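Local coordinates for CRISPR-associated protein, Cse2 family (Thermobifida fusca, PDB 4H79), which probably binds nucleic acid as the CasB (Cse2-family) subunit of a type I-E CRISPR Cascade complex, at residues A[81-86]-A[142-147]; A[89-94]-A[172-177]; A[153-158]-A[165-170]. All blocks are in the same frame, centred on the assembly; numbering follows the deposited sequence.

Interaction 1: residues A[81-86]-A[142-147]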
loop_
_atom_site.group_PDB
_atom_site.type_symbol
_atom_site.label_atom_id
_atom_site.label_comp_id
_atom_site.label_asym_id
_atom_site.label_seq_id
_atom_site.Cartn_x
_atom_site.Cartn_y
_atom_site.Cartn_z
ATOM N N MET A 81 -3.209 17.178 5.080
ATOM C CA MET A 81 -4.437 16.487 4.667
ATOM C C MET A 81 -4.295 15.970 3.242
ATOM O O MET A 81 -4.692 14.840 2.966
ATOM C CB MET A 81 -5.718 17.362 4.824
ATOM C CG MET A 81 -7.022 16.624 4.502
ATOM S SD MET A 81 -7.072 14.947 5.214
ATOM C CE MET A 81 -7.758 15.276 6.837
ATOM N N GLU A 82 -3.719 16.787 2.347
ATOM C CA GLU A 82 -3.543 16.413 0.933
ATOM C C GLU A 82 -2.637 15.203 0.799
ATOM O O GLU A 82 -2.835 14.387 -0.119
ATOM C CB GLU A 82 -2.868 17.549 0.176
ATOM C CG GLU A 82 -3.349 17.850 -1.236
ATOM C CD GLU A 82 -3.179 19.334 -1.589
ATOM O OE1 GLU A 82 -2.767 20.134 -0.708
ATOM O OE2 GLU A 82 -3.468 19.710 -2.748
ATOM N N VAL A 83 -1.597 15.145 1.648
ATOM C CA VAL A 83 -0.641 14.042 1.621
ATOM C C VAL A 83 -1.351 12.775 2.139
ATOM O O VAL A 83 -1.207 11.716 1.555
ATOM C CB VAL A 83 0.653 14.347 2.398
ATOM C CG1 VAL A 83 1.514 13.103 2.492
ATOM C CG2 VAL A 83 1.437 15.479 1.706
ATOM N N ALA A 84 -2.123 12.892 3.223
ATOM C CA ALA A 84 -2.886 11.757 3.763
ATOM C C ALA A 84 -3.887 11.220 2.759
ATOM O O ALA A 84 -4.019 9.995 2.605
ATOM C CB ALA A 84 -3.604 12.173 5.031
ATOM N N GLU A 85 -4.599 12.127 2.072
ATOM C CA GLU A 85 -5.543 11.710 1.008
ATOM C C GLU A 85 -4.805 11.008 -0.138
ATOM O O GLU A 85 -5.226 9.940 -0.642
ATOM C CB GLU A 85 -6.275 12.915 0.449
ATOM C CG GLU A 85 -7.304 13.516 1.368
ATOM C CD GLU A 85 -7.963 14.748 0.762
ATOM O OE1 GLU A 85 -7.402 15.420 -0.138
ATOM O OE2 GLU A 85 -9.072 15.086 1.195
ATOM N N ASN A 86 -3.690 11.605 -0.556
ATOM C CA ASN A 86 -2.853 10.966 -1.564
ATOM C C ASN A 86 -2.275 9.584 -1.149
ATOM O O ASN A 86 -2.235 8.614 -1.950
ATOM C CB ASN A 86 -1.751 11.930 -2.017
ATOM C CG ASN A 86 -1.083 11.464 -3.299
ATOM O OD1 ASN A 86 -1.721 10.866 -4.207
ATOM N ND2 ASN A 86 0.216 11.698 -3.376
ATOM N N VAL A 142 12.040 10.686 -4.808
ATOM C CA VAL A 142 12.005 12.131 -4.475
ATOM C C VAL A 142 10.587 12.697 -4.483
ATOM O O VAL A 142 10.326 13.686 -3.863
ATOM C CB VAL A 142 12.915 12.968 -5.420
ATOM C CG1 VAL A 142 14.361 12.520 -5.262
ATOM C CG2 VAL A 142 12.450 12.889 -6.891
ATOM N N THR A 143 9.669 12.051 -5.174
ATOM C CA THR A 143 8.262 12.503 -5.214
ATOM C C THR A 143 7.313 11.344 -4.933
ATOM O O THR A 143 7.656 10.151 -5.116
ATOM C CB THR A 143 7.893 13.071 -6.613
ATOM O OG1 THR A 143 7.992 12.010 -7.577
ATOM C CG2 THR A 143 8.823 14.265 -7.053
ATOM N N TYR A 144 6.083 11.674 -4.530
ATOM C CA TYR A 144 5.058 10.641 -4.319
ATOM C C TYR A 144 4.712 9.912 -5.601
ATOM O O TYR A 144 4.430 8.721 -5.571
ATOM C CB TYR A 144 3.782 11.208 -3.714
ATOM C CG TYR A 144 3.888 11.262 -2.231
ATOM C CD1 TYR A 144 3.514 10.143 -1.471
ATOM C CD2 TYR A 144 4.389 12.387 -1.581
ATOM C CE1 TYR A 144 3.628 10.145 -0.100
ATOM C CE2 TYR A 144 4.512 12.396 -0.199
ATOM C CZ TYR A 144 4.132 11.279 0.541
ATOM O OH TYR A 144 4.244 11.228 1.926
ATOM N N LYS A 145 4.713 10.636 -6.725
ATOM C CA LYS A 145 4.520 9.968 -8.037
ATOM C C LYS A 145 5.576 8.857 -8.284
ATOM O O LYS A 145 5.243 7.760 -8.763
ATOM C CB LYS A 145 4.525 11.000 -9.165
ATOM C CG LYS A 145 4.529 10.403 -10.562
ATOM C CD LYS A 145 3.721 11.283 -11.515
ATOM C CE LYS A 145 4.560 11.633 -12.729
ATOM N NZ LYS A 145 3.813 11.607 -14.013
ATOM N N ALA A 146 6.845 9.141 -7.997
ATOM C CA ALA A 146 7.910 8.168 -8.221
ATOM C C ALA A 146 7.775 7.037 -7.219
ATOM O O ALA A 146 7.977 5.869 -7.569
ATOM C CB ALA A 146 9.296 8.828 -8.118
ATOM N N LEU A 147 7.423 7.378 -5.975
ATOM C CA LEU A 147 7.256 6.400 -4.935
ATOM C C LEU A 147 6.124 5.418 -5.315
ATOM O O LEU A 147 6.300 4.192 -5.201
ATOM C CB LEU A 147 6.926 7.062 -3.591
ATOM C CG LEU A 147 6.640 6.136 -2.391
ATOM C CD1 LEU A 147 7.798 5.148 -2.137
ATOM C CD2 LEU A 147 6.335 7.017 -1.141
#
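V83 and N86 both hold a branch anti to the backbone N, V83 CG1 with chi1 172° and N86 CG with chi1 -165°, and these torsions carry a methyl and an amide to Y144. Being three residues apart, the two lie one helical turn from each other on the same flank of their helix, and they meet the tyrosine at different heights. V83 CG1 sits by the phenol end, 3.4 Å from Y144 OH and 3.7 Å from Y144 CZ, the two side chains running about perpendicular. At the root of the tyrosine, N86 ND2 lies 3.6 Å from Y144 CB and 3.9 Å from Y144 CG. Here the two side chains lie alongside, running opposite ways, with amide and ring planes 62° apart. Across the pair the contact is plain van der Waals packing near the protein surface, and the CA atoms of N86 and Y144 come to 8.4 Å. The phenol finds its polar partner elsewhere: Y144 OH is hydrogen-bonded to L174 O, which probably helps to fix the phenol end. Y144 itself is the first residue of its helix. Just before it, T143 serves as N-cap, its OG1 accepting from A146 N at 3.1 Å, while L147 N bonds to T143 O at 2.9 Å. The contact thus joins the early part of helix 80-99 to the start of helix 144-160. Helix 167-176 lies against both, touching V83 through Y175, while helix 16-33 packs on A84 through W16 and V17.

Interaction 2: residues A[89-94]-A[172-177]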
loop_
_atom_site.group_PDB
_atom_site.type_symbol
_atom_site.label_atom_id
_atom_site.label_comp_id
_atom_site.label_asym_id
_atom_site.label_seq_id
_atom_site.Cartn_x
_atom_site.Cartn_y
_atom_site.Cartn_z
ATOM N N HIS A 89 -5.061 7.177 -1.369
ATOM C CA HIS A 89 -5.313 6.933 -2.815
ATOM C C HIS A 89 -4.283 5.962 -3.416
ATOM O O HIS A 89 -4.642 4.975 -4.167
ATOM C CB HIS A 89 -5.251 8.292 -3.545
ATOM C CG HIS A 89 -5.476 8.181 -5.029
ATOM N ND1 HIS A 89 -6.305 7.253 -5.559
ATOM C CD2 HIS A 89 -4.951 8.896 -6.098
ATOM C CE1 HIS A 89 -6.325 7.369 -6.889
ATOM N NE2 HIS A 89 -5.503 8.381 -7.227
ATOM N N ILE A 90 -2.987 6.194 -3.110
ATOM C CA ILE A 90 -1.933 5.272 -3.607
ATOM C C ILE A 90 -2.138 3.840 -3.049
ATOM O O ILE A 90 -2.039 2.837 -3.801
ATOM C CB ILE A 90 -0.498 5.789 -3.250
ATOM C CG1 ILE A 90 -0.249 7.135 -3.946
ATOM C CG2 ILE A 90 0.569 4.744 -3.605
ATOM C CD1 ILE A 90 0.951 7.928 -3.392
ATOM N N ALA A 91 -2.394 3.755 -1.727
ATOM C CA ALA A 91 -2.556 2.428 -1.122
ATOM C C ALA A 91 -3.708 1.663 -1.765
ATOM O O ALA A 91 -3.570 0.441 -2.042
ATOM C CB ALA A 91 -2.755 2.534 0.391
ATOM N N LEU A 92 -4.871 2.317 -1.912
ATOM C CA LEU A 92 -6.055 1.657 -2.527
ATOM C C LEU A 92 -5.789 1.245 -3.950
ATOM O O LEU A 92 -6.227 0.147 -4.369
ATOM C CB LEU A 92 -7.276 2.596 -2.524
ATOM C CG LEU A 92 -8.257 2.375 -1.357
ATOM C CD1 LEU A 92 -8.970 1.021 -1.428
ATOM C CD2 LEU A 92 -7.559 2.448 -0.079
ATOM N N THR A 93 -5.081 2.111 -4.697
ATOM C CA THR A 93 -4.764 1.775 -6.157
ATOM C C THR A 93 -3.839 0.591 -6.186
ATOM O O THR A 93 -4.012 -0.354 -6.997
ATOM C CB THR A 93 -4.065 2.998 -6.808
ATOM O OG1 THR A 93 -5.001 4.106 -6.749
ATOM C CG2 THR A 93 -3.714 2.708 -8.281
ATOM N N LEU A 94 -2.791 0.597 -5.321
ATOM C CA LEU A 94 -1.880 -0.573 -5.260
ATOM C C LEU A 94 -2.659 -1.845 -4.888
ATOM O O LEU A 94 -2.454 -2.925 -5.478
ATOM C CB LEU A 94 -0.715 -0.356 -4.239
ATOM C CG LEU A 94 0.282 0.742 -4.651
ATOM C CD1 LEU A 94 1.227 1.027 -3.513
ATOM C CD2 LEU A 94 1.082 0.275 -5.916
ATOM N N ASP A 172 -0.089 4.095 6.296
ATOM C CA ASP A 172 0.613 4.862 7.334
ATOM C C ASP A 172 2.010 5.300 6.922
ATOM O O ASP A 172 2.413 6.470 7.154
ATOM C CB ASP A 172 0.691 4.105 8.649
ATOM C CG ASP A 172 -0.565 4.328 9.507
ATOM O OD1 ASP A 172 -1.430 5.203 9.190
ATOM O OD2 ASP A 172 -0.692 3.615 10.510
ATOM N N GLN A 173 2.727 4.364 6.317
ATOM C CA GLN A 173 4.139 4.567 5.962
ATOM C C GLN A 173 4.220 5.546 4.780
ATOM O O GLN A 173 5.098 6.445 4.781
ATOM C CB GLN A 173 4.810 3.205 5.604
ATOM C CG GLN A 173 4.963 2.310 6.813
ATOM C CD GLN A 173 5.579 1.013 6.488
ATOM O OE1 GLN A 173 5.403 0.471 5.371
ATOM N NE2 GLN A 173 6.324 0.470 7.449
ATOM N N LEU A 174 3.293 5.397 3.803
ATOM C CA LEU A 174 3.156 6.359 2.723
ATOM C C LEU A 174 3.000 7.807 3.296
ATOM O O LEU A 174 3.716 8.724 2.873
ATOM C CB LEU A 174 1.992 6.011 1.797
ATOM C CG LEU A 174 2.294 4.877 0.790
ATOM C CD1 LEU A 174 1.061 4.277 0.134
ATOM C CD2 LEU A 174 3.192 5.372 -0.339
ATOM N N TYR A 175 2.072 8.000 4.252
ATOM C CA TYR A 175 1.883 9.286 4.926
ATOM C C TYR A 175 3.167 9.699 5.672
ATOM O O TYR A 175 3.639 10.824 5.525
ATOM C CB TYR A 175 0.628 9.225 5.861
ATOM C CG TYR A 175 0.290 10.440 6.595
ATOM C CD1 TYR A 175 0.091 11.639 5.916
ATOM C CD2 TYR A 175 0.102 10.436 8.017
ATOM C CE1 TYR A 175 -0.257 12.799 6.601
ATOM C CE2 TYR A 175 -0.226 11.594 8.675
ATOM C CZ TYR A 175 -0.433 12.744 7.949
ATOM O OH TYR A 175 -0.749 13.845 8.571
ATOM N N GLN A 176 3.777 8.763 6.403
ATOM C CA GLN A 176 4.989 9.047 7.185
ATOM C C GLN A 176 6.145 9.556 6.317
ATOM O O GLN A 176 7.002 10.268 6.806
ATOM C CB GLN A 176 5.420 7.807 7.993
ATOM C CG GLN A 176 6.562 8.029 8.948
ATOM C CD GLN A 176 6.827 6.820 9.801
ATOM O OE1 GLN A 176 6.290 5.731 9.527
ATOM N NE2 GLN A 176 7.668 6.986 10.824
ATOM N N PHE A 177 6.133 9.199 5.037
ATOM C CA PHE A 177 7.160 9.586 4.077
ATOM C C PHE A 177 7.278 11.098 3.845
ATOM O O PHE A 177 8.252 11.529 3.230
ATOM C CB PHE A 177 6.879 8.896 2.734
ATOM C CG PHE A 177 8.057 8.187 2.176
ATOM C CD1 PHE A 177 8.796 8.772 1.163
ATOM C CD2 PHE A 177 8.452 6.959 2.682
ATOM C CE1 PHE A 177 9.904 8.143 0.667
ATOM C CE2 PHE A 177 9.594 6.321 2.211
ATOM C CZ PHE A 177 10.312 6.919 1.194
#
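Beside the contact made by I90 and A91, in the residue just before I90, the carbonyl oxygen H89 O is gripped twice by T93, one turn further along. T93 OG1 donates to it at 2.7 Å, and T93 N gives the usual helical bond to H89 O at 2.9 Å. The two donors arrive from opposite faces of the carbonyl plane, the hydroxyl tilted 34° from it, and the threonine oxygen is thereby tied back to its own helix. Across the interface the work is done by L174, whose chi1 of -78° places CG beside the backbone N and so presents CD1 to I90 and A91. This methyl rests against the other helix, 3.8 Å from I90 CG2 and 4.0 Å from A91 N. This is helix-on-helix packing in the core of an all-helical fold, helix 80-99 against helix 167-176, with a small residue at the nearest approach: the CA atoms of A91 and L174 are 7.9 Å apart. The alanine methyl, A91 CB, stands 4.2 Å from L174 CD1, and I90 and L174 cross at a slant. L151 of helix 144-160 also presses on L174, and S87 touches it from helix 80-99. Facing other neighbours, Q173 OE1 accepts from W190 NE1 of helix 180-195.

Interaction 3: residues A[153-158]-A[165-170]; sequences EIVTLL and LDYGLL
Helix 144-160 and helix 167-176 are consecutive in the chain, and here the last turns of the first meet the connection into the second, a helix-loop-helix unit of the all-helical Cse2 fold. Residues 153-158 are helical throughout. L165 is extended, D166 is the N-cap, and the new helix starts at Y167. The CA atoms of L158 and L165 lie 8.4 Å apart. L165 has CG anti to the backbone N (chi1 -161°), which sends its CD2 methyl to helix 144-160, 4.1 Å from L158 CD1 and 4.4 Å from V155 CG2. The two leucines are roughly perpendicular. The CB of Y167 points neither toward nor away from 153-158, but the phenol end comes nearer, meeting V155 from the opposite direction, and both valine methyls meet the oxygen: Y167 OH is 3.7 Å from V155 CG1 and 3.8 Å from V155 CG2. That hydroxyl is hydrogen-bonded to H98 of helix 80-99, so it is satisfied although buried. D166 OD2 forms a salt bridge with R110, while D166 OD1 caps the helix, accepting from L169 N at 2.8 Å in a nearly straight bond (172°) that arrives from above the carboxylate plane, 65° out of it.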
loop_
_atom_site.group_PDB
_atom_site.type_symbol
_atom_site.label_atom_id
_atom_site.label_comp_id
_atom_site.label_asym_id
_atom_site.label_seq_id
_atom_site.Cartn_x
_atom_site.Cartn_y
_atom_site.Cartn_z
ATOM N N GLU A 153 5.685 -1.575 -9.160
ATOM C CA GLU A 153 6.547 -2.648 -9.724
ATOM C C GLU A 153 6.715 -3.777 -8.703
ATOM O O GLU A 153 6.704 -4.947 -9.050
ATOM C CB GLU A 153 7.946 -2.124 -10.139
ATOM C CG GLU A 153 7.887 -1.041 -11.231
ATOM C CD GLU A 153 9.257 -0.369 -11.504
ATOM O OE1 GLU A 153 10.273 -0.685 -10.798
ATOM O OE2 GLU A 153 9.350 0.487 -12.430
ATOM N N ILE A 154 6.884 -3.408 -7.431
ATOM C CA ILE A 154 7.076 -4.392 -6.350
ATOM C C ILE A 154 5.776 -5.168 -6.126
ATOM O O ILE A 154 5.782 -6.388 -6.015
ATOM C CB ILE A 154 7.473 -3.703 -5.023
ATOM C CG1 ILE A 154 8.895 -3.003 -5.132
ATOM C CG2 ILE A 154 7.421 -4.717 -3.907
ATOM C CD1 ILE A 154 10.020 -4.000 -5.369
ATOM N N VAL A 155 4.648 -4.476 -6.062
ATOM C CA VAL A 155 3.362 -5.145 -5.778
ATOM C C VAL A 155 3.002 -6.099 -6.935
ATOM O O VAL A 155 2.430 -7.148 -6.725
ATOM C CB VAL A 155 2.228 -4.038 -5.647
ATOM C CG1 VAL A 155 0.836 -4.593 -5.734
ATOM C CG2 VAL A 155 2.407 -3.259 -4.339
ATOM N N THR A 156 3.355 -5.727 -8.164
ATOM C CA THR A 156 3.134 -6.626 -9.299
ATOM C C THR A 156 3.844 -7.987 -9.036
ATOM O O THR A 156 3.306 -9.080 -9.354
ATOM C CB THR A 156 3.617 -5.963 -10.592
ATOM O OG1 THR A 156 2.814 -4.793 -10.828
ATOM C CG2 THR A 156 3.373 -6.835 -11.746
ATOM N N LEU A 157 5.079 -7.897 -8.521
ATOM C CA LEU A 157 5.870 -9.117 -8.246
ATOM C C LEU A 157 5.249 -9.876 -7.072
ATOM O O LEU A 157 5.129 -11.085 -7.109
ATOM C CB LEU A 157 7.357 -8.792 -7.968
ATOM C CG LEU A 157 8.143 -8.142 -9.121
ATOM C CD1 LEU A 157 9.526 -7.732 -8.586
ATOM C CD2 LEU A 157 8.329 -9.061 -10.349
ATOM N N LEU A 158 4.837 -9.132 -6.025
ATOM C CA LEU A 158 4.165 -9.801 -4.897
ATOM C C LEU A 158 2.887 -10.533 -5.353
ATOM O O LEU A 158 2.603 -11.641 -4.856
ATOM C CB LEU A 158 3.789 -8.799 -3.796
ATOM C CG LEU A 158 4.956 -8.076 -3.129
ATOM C CD1 LEU A 158 4.382 -7.078 -2.075
ATOM C CD2 LEU A 158 5.939 -9.125 -2.423
ATOM N N LEU A 165 0.022 -8.160 1.563
ATOM C CA LEU A 165 0.618 -7.039 2.231
ATOM C C LEU A 165 -0.412 -6.378 3.199
ATOM O O LEU A 165 -1.621 -6.439 2.984
ATOM C CB LEU A 165 1.053 -6.069 1.149
ATOM C CG LEU A 165 2.035 -4.992 1.312
ATOM C CD1 LEU A 165 3.390 -5.574 1.782
ATOM C CD2 LEU A 165 2.126 -4.252 -0.099
ATOM N N ASP A 166 0.076 -5.748 4.263
ATOM C CA ASP A 166 -0.822 -4.990 5.155
ATOM C C ASP A 166 -0.983 -3.584 4.607
ATOM O O ASP A 166 -0.071 -2.708 4.769
ATOM C CB ASP A 166 -0.216 -4.940 6.564
ATOM C CG ASP A 166 -1.104 -4.224 7.543
ATOM O OD1 ASP A 166 -1.950 -3.351 7.139
ATOM O OD2 ASP A 166 -0.921 -4.541 8.743
ATOM N N TYR A 167 -2.108 -3.350 3.899
ATOM C CA TYR A 167 -2.361 -2.020 3.285
ATOM C C TYR A 167 -2.630 -0.885 4.265
ATOM O O TYR A 167 -2.339 0.316 3.957
ATOM C CB TYR A 167 -3.459 -2.095 2.206
ATOM C CG TYR A 167 -2.793 -2.641 0.931
ATOM C CD1 TYR A 167 -2.146 -1.758 0.001
ATOM C CD2 TYR A 167 -2.761 -4.036 0.673
ATOM C CE1 TYR A 167 -1.496 -2.298 -1.137
ATOM C CE2 TYR A 167 -2.115 -4.588 -0.469
ATOM C CZ TYR A 167 -1.471 -3.700 -1.360
ATOM O OH TYR A 167 -0.826 -4.188 -2.493
ATOM N N GLY A 168 -3.162 -1.220 5.458
ATOM C CA GLY A 168 -3.285 -0.191 6.582
ATOM C C GLY A 168 -1.896 0.287 6.990
ATOM O O GLY A 168 -1.608 1.511 7.089
ATOM N N LEU A 169 -1.003 -0.685 7.208
ATOM C CA LEU A 169 0.372 -0.311 7.557
ATOM C C LEU A 169 1.042 0.478 6.423
ATOM O O LEU A 169 1.680 1.530 6.660
ATOM C CB LEU A 169 1.211 -1.517 7.942
ATOM C CG LEU A 169 2.698 -1.289 8.258
ATOM C CD1 LEU A 169 2.939 -0.204 9.372
ATOM C CD2 LEU A 169 3.410 -2.618 8.606
ATOM N N LEU A 170 0.846 -0.004 5.180
ATOM C CA LEU A 170 1.493 0.672 4.060
ATOM C C LEU A 170 1.012 2.133 3.912
ATOM O O LEU A 170 1.838 3.037 3.646
ATOM C CB LEU A 170 1.255 -0.096 2.776
ATOM C CG LEU A 170 2.072 0.382 1.581
ATOM C CD1 LEU A 170 3.565 0.096 1.786
ATOM C CD2 LEU A 170 1.484 -0.232 0.268
#

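Following the chain from the N terminus, helix 80-99 is the first of the three helices involved and supplies one side of two contacts. Interaction 1 closes the loop from 81-86 to the start of helix 144-160. Interaction 2 opens inside that loop, at 89-94, and closes beyond it at 172-177, so the two cross. Interaction 3, a short closure from 153-158 to 165-170, follows interaction 1 in series and is nested within interaction 2. Together they tie helices 80-99, 144-160 and 167-176 into one core. Interactions 1 and 2 touch where L147 CD2 meets L174 CD2 at 3.6 Å; interactions 2 and 3 touch where A91 O lies 3.3 Å from Y167 CD1. The centres of interactions 1 and 3 are about 16 Å apart.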